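Local coordinates for alpha,alpha-trehalose-phosphate synthase (UDP-forming) (Burkholderia xenovorans, PDB 5HXA), which belongs to the glycosyltransferase family 20 enzymes and is built on the two-domain GT-B fold, at residues 401-409 with 436-444. Sequence-based numbering, arbitrary orientation.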
loop_
_atom_site.group_PDB
_atom_site.type_symbol
_atom_site.label_atom_id
_atom_site.label_comp_id
_atom_site.label_asym_id
_atom_site.label_seq_id
_atom_site.Cartn_x
_atom_site.Cartn_y
_atom_site.Cartn_z
ATOM N N ALA A 401 12.627 13.326 -7.453
ATOM C CA ALA A 401 11.982 14.557 -7.930
ATOM C C ALA A 401 12.479 15.804 -7.199
ATOM O O ALA A 401 12.744 16.836 -7.834
ATOM C CB ALA A 401 10.463 14.450 -7.810
ATOM N N GLU A 402 12.612 15.738 -5.873
ATOM C CA GLU A 402 13.101 16.900 -5.134
ATOM C C GLU A 402 14.506 17.304 -5.581
ATOM O O GLU A 402 14.884 18.476 -5.486
ATOM C CB GLU A 402 13.083 16.610 -3.630
ATOM N N GLN A 403 15.285 16.360 -6.087
ATOM C CA GLN A 403 16.651 16.646 -6.487
ATOM C C GLN A 403 16.780 17.071 -7.935
ATOM O O GLN A 403 17.904 17.293 -8.401
ATOM C CB GLN A 403 17.514 15.425 -6.252
ATOM C CG GLN A 403 17.782 15.161 -4.811
ATOM C CD GLN A 403 18.727 14.029 -4.690
ATOM O OE1 GLN A 403 18.400 12.906 -5.080
ATOM N NE2 GLN A 403 19.940 14.313 -4.218
ATOM N N LEU A 404 15.672 17.171 -8.662
ATOM C CA LEU A 404 15.694 17.508 -10.085
ATOM C C LEU A 404 14.688 18.617 -10.371
ATOM O O LEU A 404 13.719 18.424 -11.116
ATOM C CB LEU A 404 15.404 16.266 -10.928
ATOM C CG LEU A 404 16.483 15.174 -10.866
ATOM C CD1 LEU A 404 15.994 13.892 -11.553
ATOM C CD2 LEU A 404 17.780 15.661 -11.515
ATOM N N PRO A 405 14.907 19.812 -9.809
ATOM C CA PRO A 405 14.021 20.950 -10.107
ATOM C C PRO A 405 14.175 21.337 -11.571
ATOM O O PRO A 405 15.284 21.595 -12.044
ATOM C CB PRO A 405 14.531 22.055 -9.167
ATOM C CG PRO A 405 15.987 21.740 -9.008
ATOM C CD PRO A 405 16.119 20.232 -9.082
ATOM N N GLY A 406 13.062 21.367 -12.288
ATOM C CA GLY A 406 13.069 21.510 -13.733
ATOM C C GLY A 406 12.514 20.307 -14.461
ATOM O O GLY A 406 12.156 20.419 -15.646
ATOM N N ALA A 407 12.431 19.156 -13.797
ATOM C CA ALA A 407 11.726 18.023 -14.387
ATOM C C ALA A 407 10.236 18.331 -14.449
ATOM O O ALA A 407 9.696 19.026 -13.586
ATOM C CB ALA A 407 11.947 16.754 -13.558
ATOM N N LEU A 408 9.557 17.787 -15.465
ATOM C CA LEU A 408 8.094 17.769 -15.469
ATOM C C LEU A 408 7.643 16.614 -14.577
ATOM O O LEU A 408 7.748 15.444 -14.955
ATOM C CB LEU A 408 7.540 17.630 -16.887
ATOM C CG LEU A 408 7.814 18.790 -17.857
ATOM C CD1 LEU A 408 7.222 18.479 -19.235
ATOM C CD2 LEU A 408 7.273 20.141 -17.326
ATOM N N VAL A 409 7.153 16.936 -13.393
ATOM C CA VAL A 409 6.842 15.925 -12.394
ATOM C C VAL A 409 5.373 15.559 -12.520
ATOM O O VAL A 409 4.512 16.440 -12.622
ATOM C CB VAL A 409 7.181 16.433 -10.981
ATOM C CG1 VAL A 409 6.775 15.413 -9.921
ATOM C CG2 VAL A 409 8.678 16.728 -10.886
ATOM N N ARG A 436 15.681 24.460 -17.912
ATOM C CA ARG A 436 15.356 23.292 -17.089
ATOM C C ARG A 436 16.563 22.381 -16.913
ATOM O O ARG A 436 16.820 21.878 -15.811
ATOM C CB ARG A 436 14.205 22.501 -17.712
ATOM C CG ARG A 436 12.846 23.183 -17.578
ATOM C CD ARG A 436 11.762 22.384 -18.323
ATOM N NE ARG A 436 10.456 23.042 -18.250
ATOM C CZ ARG A 436 9.626 22.938 -17.216
ATOM N NH1 ARG A 436 9.963 22.204 -16.155
ATOM N NH2 ARG A 436 8.458 23.572 -17.241
ATOM N N HIS A 437 17.293 22.128 -18.000
ATOM C CA HIS A 437 18.481 21.289 -17.917
ATOM C C HIS A 437 19.516 21.897 -16.969
ATOM O O HIS A 437 20.071 21.196 -16.117
ATOM C CB HIS A 437 19.058 21.089 -19.323
ATOM C CG HIS A 437 20.342 20.322 -19.347
ATOM N ND1 HIS A 437 21.560 20.925 -19.550
ATOM C CD2 HIS A 437 20.595 18.996 -19.213
ATOM C CE1 HIS A 437 22.515 20.011 -19.526
ATOM N NE2 HIS A 437 21.956 18.831 -19.321
ATOM N N ALA A 438 19.750 23.213 -17.075
ATOM C CA ALA A 438 20.675 23.886 -16.166
ATOM C C ALA A 438 20.219 23.767 -14.714
ATOM O O ALA A 438 21.040 23.544 -13.813
ATOM C CB ALA A 438 20.816 25.355 -16.558
ATOM N N ASP A 439 18.911 23.919 -14.471
ATOM C CA ASP A 439 18.376 23.876 -13.110
ATOM C C ASP A 439 18.560 22.506 -12.476
ATOM O O ASP A 439 18.661 22.406 -11.251
ATOM C CB ASP A 439 16.881 24.229 -13.091
ATOM C CG ASP A 439 16.613 25.716 -13.304
ATOM O OD1 ASP A 439 17.577 26.495 -13.431
ATOM O OD2 ASP A 439 15.426 26.105 -13.336
ATOM N N MET A 440 18.559 21.438 -13.283
ATOM C CA MET A 440 18.768 20.090 -12.774
ATOM C C MET A 440 20.246 19.736 -12.643
ATOM O O MET A 440 20.631 19.064 -11.679
ATOM C CB MET A 440 18.054 19.080 -13.679
ATOM C CG MET A 440 16.535 19.169 -13.575
ATOM S SD MET A 440 15.724 17.877 -14.533
ATOM C CE MET A 440 15.873 18.525 -16.197
ATOM N N MET A 441 21.088 20.207 -13.573
ATOM C CA MET A 441 22.520 19.909 -13.511
ATOM C C MET A 441 23.174 20.509 -12.267
ATOM O O MET A 441 24.084 19.906 -11.681
ATOM C CB MET A 441 23.224 20.424 -14.773
ATOM C CG MET A 441 22.892 19.640 -16.043
ATOM S SD MET A 441 23.504 17.939 -15.968
ATOM C CE MET A 441 25.251 18.172 -16.322
ATOM N N ALA A 442 22.756 21.703 -11.863
ATOM C CA ALA A 442 23.437 22.363 -10.747
ATOM C C ALA A 442 23.340 21.576 -9.445
ATOM O O ALA A 442 24.387 21.349 -8.813
ATOM C CB ALA A 442 22.910 23.794 -10.584
ATOM N N PRO A 443 22.162 21.136 -8.978
ATOM C CA PRO A 443 22.145 20.330 -7.748
ATOM C C PRO A 443 22.744 18.946 -7.933
ATOM O O PRO A 443 23.280 18.391 -6.966
ATOM C CB PRO A 443 20.651 20.262 -7.389
ATOM C CG PRO A 443 19.960 20.432 -8.682
ATOM C CD PRO A 443 20.793 21.424 -9.440
ATOM N N MET A 444 22.695 18.375 -9.143
ATOM C CA MET A 444 23.360 17.090 -9.352
ATOM C C MET A 444 24.874 17.218 -9.225
ATOM O O MET A 444 25.535 16.279 -8.762
ATOM C CB MET A 444 23.000 16.501 -10.718
ATOM C CG MET A 444 21.564 15.987 -10.812
ATOM S SD MET A 444 21.357 14.798 -12.154
ATOM C CE MET A 444 21.498 15.837 -13.603
HETATM O O HOH W 1 8.387 21.708 -13.800
#
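Met440 packs on Pro405 and Leu404, and Arg436 bonds Gly406; these two residues of helix 430-446, one turn apart, have the largest buried areas of the contact, and both work on the type II beta turn Leu404 to Ala407. Met440 lies against the turn's backbone: CG comes to 3.1 Å from Pro405 O and also touches Leu404 C, and the SD beyond it reaches 3.6 Å from Ala407 N, whose N-H is already bonded to Leu404 O across the turn. The bend at chi3 (-77°) turns CE toward the Gly406 carbonyl carbon, 4.2 Å away. Gly406, at the third position of the turn with positive phi, lies close against the helix, its CA 4.4 Å from Arg436 CA.

Arg436 runs extended from CG to NE alongside Gly406 O and bonds it through NH1 (2.9 Å, N-H...O 159°). The oxygen is only 6° out of the guanidinium plane, whereas the donor stands well above the carbonyl plane rather than on a lone pair. The same NH1 gives a hydrogen bond to a water that in turn donates to Ala407 O. Leu408 CD2 rests over one guanidinium face, 3.6 Å from Arg436 NH1, the two side chains roughly perpendicular; Arg436 NE forms a salt bridge with Glu432.

Farther along, Leu404 CD2 meets Met444 SD at 3.7 Å. Pro405 CD lies 3.9 Å from Pro443 CG, the two rings running alongside with opposite sense. Helix 375-382 packs on Leu404, Met440 and Met444, while Leu408 pairs with strand 391-395 in the parallel sheet, so the contact fastens a late helix onto the turn entering edge strand 408-410. Its chemistry is divided: on one side methionine, leucine and proline side chains pack on each other and on the turn backbone; on the other, one arginine, directly and through water, satisfies two successive turn carbonyls, probably fixing the turn's orientation at that strand.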